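PDB 6IUY: glycerol-3-phosphate dehydrogenase [NAD(+)] from Dunaliella salina, which probably interconverts sn-glycerol 3-phosphate and dihydroxyacetone phosphate with NAD(+)/NADH, and carries a magnesium-binding haloacid dehalogenase-like domain beside its dehydrogenase part. Local coordinates for residues 267-272 with 294-299; 274-279 with 329-334; 320-325 with 415-420. All coordinates share one frame; numbering follows the deposited sequence.

Interaction 1: 267-272 with 294-299; sequences WACTAV and VTMWVH. With NAD (nicotinamide-adenine-dinucleotide), chain C.
Met296 of the strand reaches across to helix 267-272 to meet Cys269 and Val272. Its CB points at the helix and CG runs on anti to the backbone N (chi1 164°), which carries the sulfur across. SD lies 4.1 Å from Cys269 SG and 4.2 Å from Val272 CG1, the Met296 and Val272 side chains crossing at about a right angle; a bend at chi3 then turns CE back to Cys269 SG. Two residues earlier in the strand, Val294 CG1 meets Val272 CG2 at 3.6 Å as the two valines slide past each other. No hydrogen bond joins the segments.

The helix start and the strand end, which lie at the same end of the pair, both meet NAD. Trp267 N donates to O1N of NAD at 3.0 Å (167°) and Ala268 N to O2N at 3.0 Å, gripping one phosphate, while one face of the Trp267 indole lies against the nicotinamide ring. Beyond the strand, the His299 imidazole lies face to face with the adenine, nearly parallel to it, with NAD C6A 3.5 Å above its centre. A serine in place of His299 would probably leave that adenine face without the ring that covers it and the base freer to shift.

Helix 267-272 and strand 294-297 run antiparallel at 176°, their axes 10.4 Å apart at closest approach, consistent with a Rossmann-type strand-helix-strand unit; Met261 of strand 257-262 also touches Val272, and Ile312 of helix 307-315 touches Met296.

Interaction 2: 274-279 with 329-334; sequences MVAQST and ENVKAT
Asn330 turns its side-chain amide toward the helix and gives ND2 to the main-chain oxygen of Ala276 at 3.0 Å. The bond is nearly straight (172°) and the oxygen lies close to the amide plane of Asn330, although the donor stands tilted from the plane of the Ala276 carbonyl. Asn330 CG sits between the backbone N and the carbonyl carbon (chi1 55°), a position that folds the amide back over its own backbone and against the helix. ND2 is also hydrogen-bonded to Lys292 O, so two carbonyl oxygens share this nitrogen and limit rotation of the amide. Thr279 OG1, whose stronger partner is the same Lys292 O, though Ala276 O is also within reach of its one proton, comes within 3.2 Å of Asn330 ND2, but the angle is too poor for a hydrogen bond between them.

The close packing is narrow and centred on Ala276: its CB makes apolar contact with Val331 CG2 at 3.6 Å and has Asn330 ND2 as a neighbour at 3.7 Å. The methyl thus meets a valine branch and an amide from two directions about a right angle apart, where the CA atoms of Ala276 and Asn330 are 6.5 Å apart. Around this point the contact thins quickly. Glu329 points away and is exposed, Lys332 is exposed too, and the side chain of Thr334 comes no nearer than 14.1 Å to segment 274-279.

Helix 266-282 therefore meets the start of edge strand 331-334, which pairs with strand 293-297, while helix 431-441 packs against Val275 and Thr279.

Interaction 3: 320-325 with 415-420; sequences IYLPGI and DIAKEE. With NAD (nicotinamide-adenine-dinucleotide), chain C.
The loop that passes one side of the NAD pocket, residues 320-325, packs on the end of helix 413-416, and Ala417 is the point where they meet. Its CB receives Leu322 CD2 at 3.9 Å and Ile325 CG1 at 4.0 Å, so two branched side chains converge on one side of the methyl. For Leu322, CG lies anti to the backbone N (chi1 -158°), which directs both methyls at Ala417. Ile325 adds its outer end: CD1 rests 3.9 Å from Ala417 O and touches Lys418 CG at 4.1 Å, at the exposed margin where the end of the lysine leads away. No hydrogen bond crosses the contact, which rests on aliphatic packing.

On the pocket side, Tyr321 lays one ring face against the adenosine ribose. NAD C3B stands 3.6 Å above the plane, toward the rim of the ring, and C5B is 3.4 Å from Tyr321 CE1. Ile320 CG2 backs the opposite face, so the phenol is sandwiched between ribose and isoleucine, and its OH is hydrogen-bonded to Glu301.

Tight turns shape both partners. A type II beta turn from Leu322 to Ile325 brings the two aliphatic side chains to the same methyl, with Gly324 at positive phi (81°). In the other segment, Glu419 has positive phi and the bonds from Glu419 N to Ile416 O and from Glu420 N to Asp415 O complete a Schellman motif, the classic C-terminal ending of a helix.

The three contacts lie on the same side of the chain's centre, within the NAD-binding part of the dehydrogenase. Interactions 1 and 2 are centred about 8 Å apart and share helix 266-282, each reaching one of the neighbouring strands 293-297 and 331-334; Met296 N and Lys332 O join them at 2.8 Å. The centre of interaction 3 is about 12 Å from that of interaction 1 and about 14 Å from that of interaction 2. It packs against the same stretch of the helix as interaction 1, where Thr270 CB meets Ala417 CB at 3.6 Å. Along the chain, interaction 1 closes before interaction 3 opens, while interaction 2 interleaves with both. One helix thus links the sheet edge to the NAD pocket, which interactions 1 and 3 both touch.

Interaction 1: 267-272 with 294-299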
loop_
_atom_site.group_PDB
_atom_site.type_symbol
_atom_site.label_atom_id
_atom_site.label_comp_id
_atom_site.label_asym_id
_atom_site.label_seq_id
_atom_site.Cartn_x
_atom_site.Cartn_y
_atom_site.Cartn_z
ATOM N N TRP A 267 -9.996 22.329 -9.125
ATOM C CA TRP A 267 -9.260 21.203 -9.713
ATOM C C TRP A 267 -9.562 21.092 -11.209
ATOM O O TRP A 267 -8.681 20.791 -12.025
ATOM C CB TRP A 267 -9.628 19.903 -8.965
ATOM C CG TRP A 267 -8.942 18.623 -9.453
ATOM C CD1 TRP A 267 -9.550 17.418 -9.711
ATOM C CD2 TRP A 267 -7.547 18.425 -9.717
ATOM N NE1 TRP A 267 -8.612 16.488 -10.108
ATOM C CE2 TRP A 267 -7.379 17.081 -10.119
ATOM C CE3 TRP A 267 -6.421 19.247 -9.646
ATOM C CZ2 TRP A 267 -6.133 16.552 -10.474
ATOM C CZ3 TRP A 267 -5.187 18.718 -9.981
ATOM C CH2 TRP A 267 -5.054 17.381 -10.392
ATOM N N ALA A 268 -10.809 21.347 -11.575
ATOM C CA ALA A 268 -11.147 21.379 -12.998
ATOM C C ALA A 268 -10.232 22.354 -13.722
ATOM O O ALA A 268 -9.608 21.979 -14.720
ATOM C CB ALA A 268 -12.596 21.735 -13.201
ATOM N N CYS A 269 -10.087 23.576 -13.201
ATOM C CA CYS A 269 -9.233 24.571 -13.864
ATOM C C CYS A 269 -7.744 24.230 -13.837
ATOM O O CYS A 269 -7.021 24.555 -14.794
ATOM C CB CYS A 269 -9.421 25.967 -13.256
ATOM S SG CYS A 269 -11.058 26.713 -13.563
ATOM N N THR A 270 -7.231 23.620 -12.765
ATOM C CA THR A 270 -5.789 23.410 -12.807
ATOM C C THR A 270 -5.592 22.196 -13.703
ATOM O O THR A 270 -4.618 22.124 -14.427
ATOM C CB THR A 270 -5.091 23.261 -11.403
ATOM O OG1 THR A 270 -4.533 21.947 -11.235
ATOM C CG2 THR A 270 -5.997 23.638 -10.243
ATOM N N ALA A 271 -6.569 21.294 -13.731
ATOM C CA ALA A 271 -6.531 20.208 -14.683
ATOM C C ALA A 271 -6.540 20.726 -16.146
ATOM O O ALA A 271 -5.669 20.361 -16.962
ATOM C CB ALA A 271 -7.707 19.253 -14.426
ATOM N N VAL A 272 -7.508 21.578 -16.494
ATOM C CA VAL A 272 -7.589 22.080 -17.877
ATOM C C VAL A 272 -6.326 22.829 -18.245
ATOM O O VAL A 272 -5.944 22.880 -19.411
ATOM C CB VAL A 272 -8.815 23.001 -18.103
ATOM C CG1 VAL A 272 -8.462 24.431 -17.792
ATOM C CG2 VAL A 272 -9.280 22.903 -19.542
ATOM N N VAL A 294 -8.945 23.813 -26.063
ATOM C CA VAL A 294 -9.702 22.999 -25.126
ATOM C C VAL A 294 -10.921 23.762 -24.678
ATOM O O VAL A 294 -10.807 24.900 -24.251
ATOM C CB VAL A 294 -8.865 22.628 -23.864
ATOM C CG1 VAL A 294 -9.676 21.757 -22.933
ATOM C CG2 VAL A 294 -7.601 21.941 -24.248
ATOM N N THR A 295 -12.080 23.121 -24.697
ATOM C CA THR A 295 -13.287 23.812 -24.315
ATOM C C THR A 295 -13.560 23.499 -22.853
ATOM O O THR A 295 -13.373 22.362 -22.421
ATOM C CB THR A 295 -14.457 23.388 -25.227
ATOM O OG1 THR A 295 -14.156 23.789 -26.564
ATOM C CG2 THR A 295 -15.730 24.034 -24.826
ATOM N N MET A 296 -13.966 24.497 -22.078
ATOM C CA MET A 296 -14.327 24.241 -20.694
ATOM C C MET A 296 -15.737 24.721 -20.426
ATOM O O MET A 296 -16.006 25.913 -20.525
ATOM C CB MET A 296 -13.330 24.919 -19.741
ATOM C CG MET A 296 -13.809 25.034 -18.299
ATOM S SD MET A 296 -12.469 25.449 -17.148
ATOM C CE MET A 296 -12.164 27.192 -17.509
ATOM N N TRP A 297 -16.636 23.803 -20.082
ATOM C CA TRP A 297 -17.955 24.196 -19.587
ATOM C C TRP A 297 -17.870 24.798 -18.201
ATOM O O TRP A 297 -17.342 24.174 -17.247
ATOM C CB TRP A 297 -18.904 23.016 -19.558
ATOM C CG TRP A 297 -20.267 23.349 -18.968
ATOM C CD1 TRP A 297 -21.209 24.184 -19.499
ATOM C CD2 TRP A 297 -20.835 22.828 -17.757
ATOM N NE1 TRP A 297 -22.327 24.217 -18.696
ATOM C CE2 TRP A 297 -22.118 23.399 -17.615
ATOM C CE3 TRP A 297 -20.378 21.935 -16.775
ATOM C CZ2 TRP A 297 -22.959 23.098 -16.539
ATOM C CZ3 TRP A 297 -21.210 21.639 -15.705
ATOM C CH2 TRP A 297 -22.485 22.221 -15.594
ATOM N N VAL A 298 -18.389 26.020 -18.098
ATOM C CA VAL A 298 -18.448 26.769 -16.853
ATOM C C VAL A 298 -19.892 26.974 -16.448
ATOM O O VAL A 298 -20.596 27.764 -17.069
ATOM C CB VAL A 298 -17.779 28.143 -16.977
ATOM C CG1 VAL A 298 -17.736 28.849 -15.616
ATOM C CG2 VAL A 298 -16.376 28.021 -17.560
ATOM N N HIS A 299 -20.342 26.267 -15.416
ATOM C CA HIS A 299 -21.688 26.460 -14.894
ATOM C C HIS A 299 -21.935 27.931 -14.586
ATOM O O HIS A 299 -21.095 28.581 -13.963
ATOM C CB HIS A 299 -21.896 25.639 -13.634
ATOM C CG HIS A 299 -23.225 25.856 -12.986
ATOM N ND1 HIS A 299 -23.379 26.588 -11.820
ATOM C CD2 HIS A 299 -24.464 25.433 -13.322
ATOM C CE1 HIS A 299 -24.653 26.607 -11.478
ATOM N NE2 HIS A 299 -25.333 25.909 -12.373
HETATM P PA NAD C . -14.927 23.101 -6.565
HETATM O O1A NAD C . -13.937 24.172 -6.773
HETATM O O2A NAD C . -14.832 22.413 -5.210
HETATM O O5B NAD C . -16.442 23.687 -6.682
HETATM C C5B NAD C . -16.698 24.882 -7.435
HETATM C C4B NAD C . -17.580 24.546 -8.665
HETATM O O4B NAD C . -18.771 24.187 -8.270
HETATM C C3B NAD C . -17.811 25.818 -9.486
HETATM O O3B NAD C . -17.070 25.854 -10.617
HETATM C C2B NAD C . -19.311 25.776 -9.837
HETATM O O2B NAD C . -19.467 26.087 -11.291
HETATM C C1B NAD C . -19.666 24.573 -9.541
HETATM N N9A NAD C . -21.030 24.552 -9.222
HETATM C C8A NAD C . -21.682 25.214 -8.238
HETATM N N7A NAD C . -22.989 24.881 -8.324
HETATM C C5A NAD C . -23.155 24.032 -9.374
HETATM C C6A NAD C . -24.267 23.411 -9.913
HETATM N N6A NAD C . -25.610 23.531 -9.461
HETATM N N1A NAD C . -24.134 22.590 -10.964
HETATM C C2A NAD C . -22.898 22.386 -11.503
HETATM N N3A NAD C . -21.809 23.001 -10.987
HETATM C C4A NAD C . -21.944 23.822 -9.922
HETATM O O3 NAD C . -14.719 22.016 -7.730
HETATM P PN NAD C . -13.387 21.187 -8.060
HETATM O O1N NAD C . -12.216 21.682 -7.228
HETATM O O2N NAD C . -13.038 21.291 -9.527
HETATM O O5D NAD C . -13.657 19.694 -7.625
HETATM C C5D NAD C . -14.566 18.875 -8.336
HETATM C C4D NAD C . -14.137 17.418 -8.113
HETATM O O4D NAD C . -12.820 17.319 -8.132
HETATM C C3D NAD C . -14.573 16.990 -6.726
HETATM O O3D NAD C . -15.166 15.787 -6.810
HETATM C C2D NAD C . -13.259 16.896 -5.901
HETATM O O2D NAD C . -13.489 15.912 -4.811
HETATM C C1D NAD C . -12.371 16.536 -6.784
HETATM N N1N NAD C . -11.004 16.913 -6.484
HETATM C C2N NAD C . -10.670 18.158 -5.992
HETATM C C3N NAD C . -9.340 18.474 -5.723
HETATM C C7N NAD C . -9.012 19.869 -5.147
HETATM O O7N NAD C . -7.928 20.085 -4.642
HETATM N N7N NAD C . -10.011 20.904 -5.240
HETATM C C4N NAD C . -8.334 17.558 -5.946
HETATM C C5N NAD C . -8.657 16.318 -6.468
HETATM C C6N NAD C . -9.992 16.015 -6.740
#

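Interaction 2: 274-279 with 329-334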
loop_
_atom_site.group_PDB
_atom_site.type_symbol
_atom_site.label_atom_id
_atom_site.label_comp_id
_atom_site.label_asym_id
_atom_site.label_seq_id
_atom_site.Cartn_x
_atom_site.Cartn_y
_atom_site.Cartn_z
ATOM N N MET A 274 -3.237 22.026 -17.334
ATOM C CA MET A 274 -2.234 21.023 -17.683
ATOM C C MET A 274 -2.566 20.389 -19.027
ATOM O O MET A 274 -1.707 20.213 -19.872
ATOM C CB MET A 274 -2.148 19.934 -16.614
ATOM C CG MET A 274 -1.807 20.438 -15.203
ATOM S SD MET A 274 -1.354 19.020 -14.155
ATOM C CE MET A 274 -2.934 18.344 -13.681
ATOM N N VAL A 275 -3.830 20.030 -19.184
ATOM C CA VAL A 275 -4.372 19.492 -20.425
ATOM C C VAL A 275 -4.176 20.455 -21.601
ATOM O O VAL A 275 -3.782 20.060 -22.711
ATOM C CB VAL A 275 -5.839 19.183 -20.210
ATOM C CG1 VAL A 275 -6.629 19.252 -21.494
ATOM C CG2 VAL A 275 -5.963 17.848 -19.479
ATOM N N ALA A 276 -4.393 21.739 -21.347
ATOM C CA ALA A 276 -4.168 22.730 -22.384
ATOM C C ALA A 276 -2.687 22.828 -22.772
ATOM O O ALA A 276 -2.375 23.055 -23.939
ATOM C CB ALA A 276 -4.716 24.097 -21.939
ATOM N N GLN A 277 -1.771 22.663 -21.817
ATOM C CA GLN A 277 -0.333 22.698 -22.141
ATOM C C GLN A 277 0.061 21.557 -23.065
ATOM O O GLN A 277 0.873 21.755 -23.963
ATOM C CB GLN A 277 0.538 22.639 -20.883
ATOM C CG GLN A 277 0.461 23.888 -20.036
ATOM C CD GLN A 277 1.169 23.744 -18.715
ATOM O OE1 GLN A 277 1.417 22.624 -18.230
ATOM N NE2 GLN A 277 1.500 24.886 -18.110
ATOM N N SER A 278 -0.507 20.371 -22.832
ATOM C CA SER A 278 -0.238 19.203 -23.664
ATOM C C SER A 278 -0.714 19.366 -25.127
ATOM O O SER A 278 0.027 19.048 -26.059
ATOM C CB SER A 278 -0.885 17.969 -23.044
ATOM O OG SER A 278 -0.259 17.655 -21.799
ATOM N N THR A 279 -1.944 19.838 -25.325
ATOM C CA THR A 279 -2.467 20.021 -26.674
ATOM C C THR A 279 -1.720 21.117 -27.410
ATOM O O THR A 279 -1.489 21.027 -28.625
ATOM C CB THR A 279 -3.945 20.364 -26.672
ATOM O OG1 THR A 279 -4.139 21.625 -26.023
ATOM C CG2 THR A 279 -4.689 19.307 -25.935
ATOM N N GLU A 329 -3.547 30.312 -23.183
ATOM C CA GLU A 329 -4.314 31.060 -24.174
ATOM C C GLU A 329 -5.188 30.186 -25.076
ATOM O O GLU A 329 -5.947 30.714 -25.883
ATOM C CB GLU A 329 -3.371 31.906 -25.020
ATOM C CG GLU A 329 -2.573 32.888 -24.167
ATOM C CD GLU A 329 -1.694 33.783 -24.987
ATOM O OE1 GLU A 329 -1.908 33.843 -26.220
ATOM O OE2 GLU A 329 -0.789 34.420 -24.402
ATOM N N ASN A 330 -5.094 28.863 -24.938
ATOM C CA ASN A 330 -5.881 27.968 -25.782
ATOM C C ASN A 330 -7.041 27.309 -25.046
ATOM O O ASN A 330 -7.484 26.223 -25.408
ATOM C CB ASN A 330 -4.978 26.894 -26.426
ATOM C CG ASN A 330 -4.152 26.092 -25.409
ATOM O OD1 ASN A 330 -3.500 26.645 -24.525
ATOM N ND2 ASN A 330 -4.161 24.779 -25.561
ATOM N N VAL A 331 -7.555 27.990 -24.027
ATOM C CA VAL A 331 -8.673 27.484 -23.245
ATOM C C VAL A 331 -9.892 28.335 -23.551
ATOM O O VAL A 331 -9.817 29.555 -23.489
ATOM C CB VAL A 331 -8.358 27.506 -21.718
ATOM C CG1 VAL A 331 -9.617 27.292 -20.887
ATOM C CG2 VAL A 331 -7.309 26.464 -21.384
ATOM N N LYS A 332 -11.008 27.706 -23.898
ATOM C CA LYS A 332 -12.172 28.469 -24.321
ATOM C C LYS A 332 -13.368 28.072 -23.492
ATOM O O LYS A 332 -13.790 26.924 -23.512
ATOM C CB LYS A 332 -12.460 28.261 -25.816
ATOM C CG LYS A 332 -13.339 29.366 -26.442
ATOM C CD LYS A 332 -12.788 30.760 -26.072
ATOM C CE LYS A 332 -12.986 31.805 -27.163
ATOM N NZ LYS A 332 -11.683 32.221 -27.778
ATOM N N ALA A 333 -13.915 29.041 -22.772
ATOM C CA ALA A 333 -14.979 28.793 -21.819
ATOM C C ALA A 333 -16.338 29.042 -22.422
ATOM O O ALA A 333 -16.533 30.037 -23.117
ATOM C CB ALA A 333 -14.798 29.694 -20.609
ATOM N N THR A 334 -17.293 28.183 -22.105
ATOM C CA THR A 334 -18.670 28.460 -22.436
ATOM C C THR A 334 -19.597 27.912 -21.373
ATOM O O THR A 334 -19.286 26.916 -20.714
ATOM C CB THR A 334 -19.069 27.861 -23.792
ATOM O OG1 THR A 334 -20.497 27.789 -23.855
ATOM C CG2 THR A 334 -18.499 26.455 -23.952
#

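Interaction 3: 320-325 with 415-420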
loop_
_atom_site.group_PDB
_atom_site.type_symbol
_atom_site.label_atom_id
_atom_site.label_comp_id
_atom_site.label_asym_id
_atom_site.label_seq_id
_atom_site.Cartn_x
_atom_site.Cartn_y
_atom_site.Cartn_z
ATOM N N ILE A 320 -12.421 33.327 -9.569
ATOM C CA ILE A 320 -13.204 32.939 -8.404
ATOM C C ILE A 320 -12.706 31.642 -7.773
ATOM O O ILE A 320 -12.663 31.516 -6.547
ATOM C CB ILE A 320 -14.674 32.741 -8.754
ATOM C CG1 ILE A 320 -15.262 34.022 -9.357
ATOM C CG2 ILE A 320 -15.449 32.346 -7.535
ATOM C CD1 ILE A 320 -16.693 33.824 -9.843
ATOM N N TYR A 321 -12.360 30.677 -8.616
ATOM C CA TYR A 321 -12.063 29.334 -8.154
ATOM C C TYR A 321 -10.596 28.986 -8.310
ATOM O O TYR A 321 -10.146 28.026 -7.719
ATOM C CB TYR A 321 -12.934 28.315 -8.890
ATOM C CG TYR A 321 -14.388 28.510 -8.565
ATOM C CD1 TYR A 321 -14.917 28.025 -7.391
ATOM C CD2 TYR A 321 -15.220 29.238 -9.414
ATOM C CE1 TYR A 321 -16.259 28.228 -7.068
ATOM C CE2 TYR A 321 -16.556 29.441 -9.109
ATOM C CZ TYR A 321 -17.074 28.943 -7.935
ATOM O OH TYR A 321 -18.409 29.137 -7.633
ATOM N N LEU A 322 -9.857 29.765 -9.098
ATOM C CA LEU A 322 -8.410 29.569 -9.205
ATOM C C LEU A 322 -7.710 30.878 -9.500
ATOM O O LEU A 322 -7.033 31.002 -10.507
ATOM C CB LEU A 322 -8.070 28.528 -10.281
ATOM C CG LEU A 322 -6.689 27.866 -10.119
ATOM C CD1 LEU A 322 -6.638 26.929 -8.927
ATOM C CD2 LEU A 322 -6.276 27.115 -11.354
ATOM N N PRO A 323 -7.848 31.860 -8.588
ATOM C CA PRO A 323 -7.310 33.214 -8.784
ATOM C C PRO A 323 -5.799 33.268 -8.924
ATOM O O PRO A 323 -5.086 32.543 -8.236
ATOM C CB PRO A 323 -7.746 33.966 -7.515
ATOM C CG PRO A 323 -8.163 32.908 -6.525
ATOM C CD PRO A 323 -8.552 31.696 -7.296
ATOM N N GLY A 324 -5.325 34.144 -9.805
ATOM C CA GLY A 324 -3.911 34.346 -10.000
ATOM C C GLY A 324 -3.253 33.325 -10.897
ATOM O O GLY A 324 -2.067 33.424 -11.164
ATOM N N ILE A 325 -4.008 32.329 -11.343
ATOM C CA ILE A 325 -3.447 31.292 -12.201
ATOM C C ILE A 325 -3.870 31.479 -13.666
ATOM O O ILE A 325 -5.062 31.605 -13.995
ATOM C CB ILE A 325 -3.865 29.867 -11.742
ATOM C CG1 ILE A 325 -3.529 29.635 -10.265
ATOM C CG2 ILE A 325 -3.165 28.804 -12.608
ATOM C CD1 ILE A 325 -2.032 29.689 -9.976
ATOM N N ASP A 415 -1.629 23.830 -5.456
ATOM C CA ASP A 415 -0.202 23.555 -5.583
ATOM C C ASP A 415 0.227 23.017 -6.957
ATOM O O ASP A 415 1.288 23.354 -7.479
ATOM C CB ASP A 415 0.197 22.571 -4.494
ATOM C CG ASP A 415 0.014 23.152 -3.114
ATOM O OD1 ASP A 415 0.462 24.306 -2.898
ATOM O OD2 ASP A 415 -0.598 22.477 -2.256
ATOM N N ILE A 416 -0.591 22.155 -7.525
ATOM C CA ILE A 416 -0.358 21.670 -8.881
ATOM C C ILE A 416 -0.540 22.811 -9.881
ATOM O O ILE A 416 0.174 22.897 -10.873
ATOM C CB ILE A 416 -1.295 20.512 -9.187
ATOM C CG1 ILE A 416 -0.987 19.363 -8.222
ATOM C CG2 ILE A 416 -1.189 20.081 -10.634
ATOM C CD1 ILE A 416 -2.096 18.303 -8.140
ATOM N N ALA A 417 -1.472 23.716 -9.602
ATOM C CA ALA A 417 -1.671 24.884 -10.467
ATOM C C ALA A 417 -0.422 25.764 -10.479
ATOM O O ALA A 417 -0.209 26.553 -11.398
ATOM C CB ALA A 417 -2.885 25.692 -10.008
ATOM N N LYS A 418 0.410 25.620 -9.453
ATOM C CA LYS A 418 1.639 26.390 -9.368
ATOM C C LYS A 418 2.809 25.541 -9.844
ATOM O O LYS A 418 3.965 25.954 -9.768
ATOM C CB LYS A 418 1.856 26.892 -7.942
ATOM C CG LYS A 418 0.968 28.096 -7.617
ATOM C CD LYS A 418 0.499 28.102 -6.190
ATOM C CE LYS A 418 1.671 28.272 -5.249
ATOM N NZ LYS A 418 1.266 28.227 -3.814
ATOM N N GLU A 419 2.487 24.348 -10.333
ATOM C CA GLU A 419 3.471 23.447 -10.917
ATOM C C GLU A 419 4.465 22.867 -9.907
ATOM O O GLU A 419 5.600 22.531 -10.262
ATOM C CB GLU A 419 4.228 24.173 -12.042
ATOM C CG GLU A 419 3.299 24.712 -13.144
ATOM C CD GLU A 419 4.031 25.140 -14.414
ATOM O OE1 GLU A 419 5.283 25.188 -14.409
ATOM O OE2 GLU A 419 3.345 25.414 -15.428
ATOM N N GLU A 420 4.045 22.748 -8.650
ATOM C CA GLU A 420 4.792 21.958 -7.681
ATOM C C GLU A 420 4.702 20.485 -8.079
ATOM O O GLU A 420 3.644 20.017 -8.522
ATOM C CB GLU A 420 4.255 22.170 -6.274
ATOM C CG GLU A 420 4.130 23.648 -5.885
ATOM C CD GLU A 420 3.754 23.857 -4.414
ATOM O OE1 GLU A 420 3.624 22.852 -3.681
ATOM O OE2 GLU A 420 3.592 25.028 -3.990
HETATM P PA NAD C . -14.927 23.101 -6.565
HETATM O O1A NAD C . -13.937 24.172 -6.773
HETATM O O2A NAD C . -14.832 22.413 -5.210
HETATM O O5B NAD C . -16.442 23.687 -6.682
HETATM C C5B NAD C . -16.698 24.882 -7.435
HETATM C C4B NAD C . -17.580 24.546 -8.665
HETATM O O4B NAD C . -18.771 24.187 -8.270
HETATM C C3B NAD C . -17.811 25.818 -9.486
HETATM O O3B NAD C . -17.070 25.854 -10.617
HETATM C C2B NAD C . -19.311 25.776 -9.837
HETATM O O2B NAD C . -19.467 26.087 -11.291
HETATM C C1B NAD C . -19.666 24.573 -9.541
HETATM N N9A NAD C . -21.030 24.552 -9.222
HETATM C C8A NAD C . -21.682 25.214 -8.238
HETATM N N7A NAD C . -22.989 24.881 -8.324
HETATM C C5A NAD C . -23.155 24.032 -9.374
HETATM C C6A NAD C . -24.267 23.411 -9.913
HETATM N N6A NAD C . -25.610 23.531 -9.461
HETATM N N1A NAD C . -24.134 22.590 -10.964
HETATM C C2A NAD C . -22.898 22.386 -11.503
HETATM N N3A NAD C . -21.809 23.001 -10.987
HETATM C C4A NAD C . -21.944 23.822 -9.922
HETATM O O3 NAD C . -14.719 22.016 -7.730
HETATM P PN NAD C . -13.387 21.187 -8.060
HETATM O O1N NAD C . -12.216 21.682 -7.228
HETATM O O2N NAD C . -13.038 21.291 -9.527
HETATM O O5D NAD C . -13.657 19.694 -7.625
HETATM C C5D NAD C . -14.566 18.875 -8.336
HETATM C C4D NAD C . -14.137 17.418 -8.113
HETATM O O4D NAD C . -12.820 17.319 -8.132
HETATM C C3D NAD C . -14.573 16.990 -6.726
HETATM O O3D NAD C . -15.166 15.787 -6.810
HETATM C C2D NAD C . -13.259 16.896 -5.901
HETATM O O2D NAD C . -13.489 15.912 -4.811
HETATM C C1D NAD C . -12.371 16.536 -6.784
HETATM N N1N NAD C . -11.004 16.913 -6.484
HETATM C C2N NAD C . -10.670 18.158 -5.992
HETATM C C3N NAD C . -9.340 18.474 -5.723
HETATM C C7N NAD C . -9.012 19.869 -5.147
HETATM O O7N NAD C . -7.928 20.085 -4.642
HETATM N N7N NAD C . -10.011 20.904 -5.240
HETATM C C4N NAD C . -8.334 17.558 -5.946
HETATM C C5N NAD C . -8.657 16.318 -6.468
HETATM C C6N NAD C . -9.992 16.015 -6.740
#